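Local coordinates for malate dehydrogenase (Porphyromonas gingivalis, PDB 3FI9), which probably catalyses the NAD-dependent interconversion of malate and oxaloacetate, at residues Glu9-Val14 against Tyr79-Gly84; Cys119-Ile124 against Glu246-Ala251. One frame throughout, in Å; residues are numbered along the deposited sequence.

Contact 1: residues Glu9-Val14 against Tyr79-Gly84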
loop_
_atom_site.group_PDB
_atom_site.type_symbol
_atom_site.label_atom_id
_atom_site.label_comp_id
_atom_site.label_asym_id
_atom_site.label_seq_id
_atom_site.Cartn_x
_atom_site.Cartn_y
_atom_site.Cartn_z
ATOM N N GLU A 9 -14.681 10.085 13.069
ATOM C CA GLU A 9 -13.665 10.537 14.027
ATOM C C GLU A 9 -12.249 10.555 13.421
ATOM O O GLU A 9 -11.967 9.805 12.506
ATOM C CB GLU A 9 -13.769 9.728 15.333
ATOM C CG GLU A 9 -15.193 9.932 15.903
ATOM C CD GLU A 9 -15.385 9.550 17.342
ATOM O OE1 GLU A 9 -15.818 10.427 18.137
ATOM O OE2 GLU A 9 -15.162 8.379 17.678
ATOM N N LYS A 10 -11.385 11.417 13.944
ATOM C CA LYS A 10 -10.049 11.648 13.374
ATOM C C LYS A 10 -9.091 10.518 13.754
ATOM O O LYS A 10 -9.037 10.076 14.924
ATOM C CB LYS A 10 -9.541 13.029 13.785
ATOM C CG LYS A 10 -8.067 13.327 13.539
ATOM C CD LYS A 10 -7.802 14.839 13.705
ATOM C CE LYS A 10 -6.316 15.141 13.662
ATOM N NZ LYS A 10 -6.021 16.570 13.887
ATOM N N LEU A 11 -8.416 10.017 12.719
ATOM C CA LEU A 11 -7.322 9.088 12.842
ATOM C C LEU A 11 -6.027 9.819 12.486
ATOM O O LEU A 11 -5.850 10.394 11.378
ATOM C CB LEU A 11 -7.542 7.851 11.929
ATOM C CG LEU A 11 -6.308 6.959 11.617
ATOM C CD1 LEU A 11 -5.647 6.419 12.910
ATOM C CD2 LEU A 11 -6.692 5.755 10.678
ATOM N N THR A 12 -5.111 9.807 13.438
ATOM C CA THR A 12 -3.796 10.365 13.202
ATOM C C THR A 12 -2.670 9.332 13.132
ATOM O O THR A 12 -2.436 8.543 14.067
ATOM C CB THR A 12 -3.468 11.378 14.280
ATOM O OG1 THR A 12 -4.399 12.460 14.180
ATOM C CG2 THR A 12 -2.036 11.907 14.116
ATOM N N ILE A 13 -1.923 9.397 12.046
ATOM C CA ILE A 13 -0.745 8.537 11.870
ATOM C C ILE A 13 0.458 9.308 12.282
ATOM O O ILE A 13 0.726 10.350 11.705
ATOM C CB ILE A 13 -0.561 8.140 10.396
ATOM C CG1 ILE A 13 -1.777 7.378 9.886
ATOM C CG2 ILE A 13 0.741 7.276 10.202
ATOM C CD1 ILE A 13 -2.287 6.312 10.770
ATOM N N VAL A 14 1.195 8.822 13.283
ATOM C CA VAL A 14 2.445 9.460 13.641
ATOM C C VAL A 14 3.604 8.738 12.949
ATOM O O VAL A 14 3.641 7.526 12.942
ATOM C CB VAL A 14 2.638 9.474 15.193
ATOM C CG1 VAL A 14 4.014 9.977 15.558
ATOM C CG2 VAL A 14 1.611 10.349 15.821
ATOM N N TYR A 79 -8.195 8.211 17.351
ATOM C CA TYR A 79 -7.362 7.005 17.105
ATOM C C TYR A 79 -6.015 7.471 16.675
ATOM O O TYR A 79 -5.888 8.448 15.938
ATOM C CB TYR A 79 -7.982 6.104 16.031
ATOM C CG TYR A 79 -9.372 5.724 16.427
ATOM C CD1 TYR A 79 -9.609 4.607 17.203
ATOM C CD2 TYR A 79 -10.467 6.559 16.110
ATOM C CE1 TYR A 79 -10.934 4.264 17.608
ATOM C CE2 TYR A 79 -11.737 6.241 16.516
ATOM C CZ TYR A 79 -11.971 5.087 17.243
ATOM O OH TYR A 79 -13.246 4.779 17.651
ATOM N N ILE A 80 -4.980 6.775 17.155
ATOM C CA ILE A 80 -3.632 7.133 16.826
ATOM C C ILE A 80 -2.855 5.872 16.544
ATOM O O ILE A 80 -2.942 4.904 17.308
ATOM C CB ILE A 80 -2.904 7.818 18.021
ATOM C CG1 ILE A 80 -3.588 9.153 18.377
ATOM C CG2 ILE A 80 -1.428 8.060 17.647
ATOM C CD1 ILE A 80 -3.046 9.784 19.677
ATOM N N VAL A 81 -2.074 5.886 15.475
ATOM C CA VAL A 81 -1.143 4.794 15.216
ATOM C C VAL A 81 0.216 5.404 15.028
ATOM O O VAL A 81 0.389 6.210 14.142
ATOM C CB VAL A 81 -1.516 4.031 13.921
ATOM C CG1 VAL A 81 -0.415 2.968 13.544
ATOM C CG2 VAL A 81 -2.891 3.405 14.086
ATOM N N SER A 82 1.198 4.995 15.828
ATOM C CA SER A 82 2.566 5.546 15.662
ATOM C C SER A 82 3.659 4.601 15.247
ATOM O O SER A 82 3.899 3.594 15.934
ATOM C CB SER A 82 3.061 6.239 16.940
ATOM O OG SER A 82 4.397 6.713 16.740
ATOM N N SER A 83 4.342 4.940 14.149
ATOM C CA SER A 83 5.609 4.307 13.843
ATOM C C SER A 83 6.699 5.321 14.032
ATOM O O SER A 83 7.697 5.267 13.344
ATOM C CB SER A 83 5.693 3.790 12.405
ATOM O OG SER A 83 5.263 4.810 11.512
ATOM N N GLY A 84 6.500 6.275 14.930
ATOM C CA GLY A 84 7.485 7.357 15.044
ATOM C C GLY A 84 8.490 7.056 16.117
ATOM O O GLY A 84 8.446 7.658 17.171
#
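The carbonyl O of Val14 takes the backbone N-H of Ser83 at 2.9 Å between Ser83 N and Val14 O; the hydroxyl of Ser83 adds at most a weak, unsettled bond to the same oxygen. Upstream, the two strands run parallel and exchange backbone bonds in turn: Tyr79 N to Lys10 O, Thr12 N to Tyr79 O, Val81 N to Thr12 O and Val14 N to Val81 O. Of these, Thr12 N to Tyr79 O is nearly straight, 172° at the hydrogen.

Leu11, Ile13, Tyr79 and Val81 share one face of the sheet. Leu11 reaches across with CD1, 3.9 Å from Tyr79 CB, the two side chains crossing at about a right angle, while Ile13 CD1 lies beside Val81 CB at 4.0 Å. On the other face Val14 leans on Ser82, with CG1 3.5 Å from Ser82 OG. That hydroxyl stands anti to its own backbone N (chi1 178°) and accepts from Gly84 N at 2.8 Å, an ST turn that bends the chain as the strand ends.

Helix 19-30 covers the Leu11 face through Met24 and Ala28, helix 94-115 packs on Ile80 and Ser82 from the other face, and strand 37-40 continues the sheet beyond 10-14.

Contact 2: residues Cys119-Ile124 against Glu246-Ala251; sequences CKHVII and EMIRAA
His121 is the first residue of 119-124 to meet the helix, and it does so with the face of its ring. Ala251 CB sits over that face, 4.0 Å from the ring centroid and 25° off the normal, a CH-pi contact displaced toward the rim, where His121 CG is the nearest ring atom at 3.7 Å from Ala251 CB. With CG anti to the backbone N (chi1 -157°), the imidazole is held out from the strand, toward the helix, and CG1 of Ile123 comes up in plane at its edge. His121 NE2 is hydrogen-bonded to the hydroxyl of Thr148 on strand 147-150, which should fix the rotation of the ring while the methyl covers one side. Ile248 and the imidazole pass each other head to tail, Ile248 CD1 4.1 Å from His121 CD2.

Two residues on, Ile123 points the same way and drives its CD1 into the helix surface between Met247 and Ile248. The fit is tight: Ile123 CD1 is 3.4 Å from Met247 CB, closer than carbons usually pack, and 3.6 Å from Ile248 CD1. Ile248 starts off to one side of the strand, but its CG1, anti to the backbone N, carries CD1 back to Ile123. Met247 CE comes within 4.2 Å of Ile123 CG2.

No hydrogen bond joins strand and helix, whose directions run nearly antiparallel at 166°. The arrangement is a helix packed on a beta sheet, consistent with packing between the two domains: helix 238-251, from the alpha/beta C-terminal family region, lies on the parallel sheet of the Rossmann-type NAD-binding domain, as in the two-domain fold of lactate and malate dehydrogenases.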
loop_
_atom_site.group_PDB
_atom_site.type_symbol
_atom_site.label_atom_id
_atom_site.label_comp_id
_atom_site.label_asym_id
_atom_site.label_seq_id
_atom_site.Cartn_x
_atom_site.Cartn_y
_atom_site.Cartn_z
ATOM N N CYS A 119 -8.870 10.418 23.661
ATOM C CA CYS A 119 -8.531 9.432 22.610
ATOM C C CYS A 119 -9.149 8.084 22.943
ATOM O O CYS A 119 -9.197 7.714 24.113
ATOM C CB CYS A 119 -6.988 9.278 22.544
ATOM S SG CYS A 119 -6.353 8.616 20.935
ATOM N N LYS A 120 -9.610 7.334 21.941
ATOM C CA LYS A 120 -10.232 6.043 22.188
ATOM C C LYS A 120 -9.185 4.898 22.180
ATOM O O LYS A 120 -9.238 3.999 22.996
ATOM C CB LYS A 120 -11.337 5.765 21.156
ATOM C CG LYS A 120 -12.658 6.605 21.377
ATOM C CD LYS A 120 -13.534 6.566 20.130
ATOM C CE LYS A 120 -14.968 6.208 20.417
ATOM N NZ LYS A 120 -15.802 7.404 20.609
ATOM N N HIS A 121 -8.279 4.918 21.219
ATOM C CA HIS A 121 -7.271 3.846 21.112
ATOM C C HIS A 121 -5.969 4.288 20.509
ATOM O O HIS A 121 -5.946 5.099 19.591
ATOM C CB HIS A 121 -7.818 2.670 20.268
ATOM C CG HIS A 121 -7.135 1.374 20.562
ATOM N ND1 HIS A 121 -7.538 0.559 21.596
ATOM C CD2 HIS A 121 -6.055 0.770 19.992
ATOM C CE1 HIS A 121 -6.734 -0.493 21.659
ATOM N NE2 HIS A 121 -5.815 -0.379 20.711
ATOM N N VAL A 122 -4.865 3.695 20.971
ATOM C CA VAL A 122 -3.575 4.093 20.499
ATOM C C VAL A 122 -2.782 2.816 20.266
ATOM O O VAL A 122 -2.810 1.926 21.111
ATOM C CB VAL A 122 -2.793 4.910 21.584
ATOM C CG1 VAL A 122 -1.408 5.259 21.055
ATOM C CG2 VAL A 122 -3.571 6.151 21.944
ATOM N N ILE A 123 -2.094 2.764 19.133
ATOM C CA ILE A 123 -1.228 1.627 18.763
ATOM C C ILE A 123 0.194 2.087 18.527
ATOM O O ILE A 123 0.467 3.008 17.716
ATOM C CB ILE A 123 -1.778 0.885 17.500
ATOM C CG1 ILE A 123 -3.283 0.526 17.703
ATOM C CG2 ILE A 123 -0.860 -0.333 17.171
ATOM C CD1 ILE A 123 -3.941 -0.215 16.499
ATOM N N ILE A 124 1.130 1.423 19.215
ATOM C CA ILE A 124 2.510 1.797 19.174
ATOM C C ILE A 124 3.249 0.675 18.437
ATOM O O ILE A 124 3.087 -0.495 18.808
ATOM C CB ILE A 124 3.043 1.898 20.602
ATOM C CG1 ILE A 124 2.258 2.946 21.434
ATOM C CG2 ILE A 124 4.545 2.201 20.560
ATOM C CD1 ILE A 124 2.355 4.345 20.842
ATOM N N GLU A 246 -4.963 -2.886 10.178
ATOM C CA GLU A 246 -6.067 -3.804 10.484
ATOM C C GLU A 246 -6.382 -3.699 11.945
ATOM O O GLU A 246 -7.566 -3.795 12.318
ATOM C CB GLU A 246 -5.720 -5.282 10.249
ATOM C CG GLU A 246 -5.602 -5.744 8.855
ATOM C CD GLU A 246 -5.289 -7.254 8.791
ATOM O OE1 GLU A 246 -6.127 -7.992 8.281
ATOM O OE2 GLU A 246 -4.225 -7.704 9.246
ATOM N N MET A 247 -5.347 -3.564 12.800
ATOM C CA MET A 247 -5.628 -3.404 14.261
ATOM C C MET A 247 -6.487 -2.161 14.560
ATOM O O MET A 247 -7.477 -2.271 15.333
ATOM C CB MET A 247 -4.339 -3.351 15.119
ATOM C CG MET A 247 -3.397 -4.566 14.895
ATOM S SD MET A 247 -1.842 -4.378 15.790
ATOM C CE MET A 247 -2.368 -4.202 17.461
ATOM N N ILE A 248 -6.101 -0.993 14.037
ATOM C CA ILE A 248 -6.876 0.229 14.341
ATOM C C ILE A 248 -8.306 0.143 13.721
ATOM O O ILE A 248 -9.302 0.604 14.294
ATOM C CB ILE A 248 -6.138 1.533 13.919
ATOM C CG1 ILE A 248 -6.612 2.696 14.804
ATOM C CG2 ILE A 248 -6.297 1.849 12.380
ATOM C CD1 ILE A 248 -6.181 2.567 16.276
ATOM N N ARG A 249 -8.423 -0.487 12.567
ATOM C CA ARG A 249 -9.769 -0.762 12.056
ATOM C C ARG A 249 -10.661 -1.520 13.066
ATOM O O ARG A 249 -11.828 -1.172 13.249
ATOM C CB ARG A 249 -9.741 -1.497 10.733
ATOM C CG ARG A 249 -11.154 -1.924 10.297
ATOM C CD ARG A 249 -11.130 -2.391 8.871
ATOM N NE ARG A 249 -10.447 -3.670 8.728
ATOM C CZ ARG A 249 -10.263 -4.269 7.545
ATOM N NH1 ARG A 249 -10.752 -3.718 6.434
ATOM N NH2 ARG A 249 -9.639 -5.434 7.469
ATOM N N ALA A 250 -10.119 -2.543 13.727
ATOM C CA ALA A 250 -10.864 -3.297 14.739
ATOM C C ALA A 250 -11.249 -2.409 15.911
ATOM O O ALA A 250 -12.366 -2.467 16.406
ATOM C CB ALA A 250 -10.007 -4.497 15.237
ATOM N N ALA A 251 -10.305 -1.601 16.374
ATOM C CA ALA A 251 -10.575 -0.680 17.481
ATOM C C ALA A 251 -11.633 0.354 17.120
ATOM O O ALA A 251 -12.243 0.918 18.011
ATOM C CB ALA A 251 -9.315 0.029 17.921
#

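From the N terminus, strand 10-14 opens the Rossmann-type half, and contact 1 closes the first excursion when the chain returns on 77-82, having laid down strands 37-40 and 65-67 on the far side of 10-14. After helix 94-115, strand 121-124 joins the other edge of 77-82 and begins contact 2, which closes much later, when helix 238-251 of the C-terminal region arrives. The two closures follow one another in series, neither nested nor crossed. Strand 77-82 links them: Ser82 N and Ile123 O are 2.8 Å apart, a probable hydrogen bond, and Tyr79 also packs against Ala251. Contact 1 thus joins strands within the sheet, contact 2 the sheet and a helix of the C-terminal region.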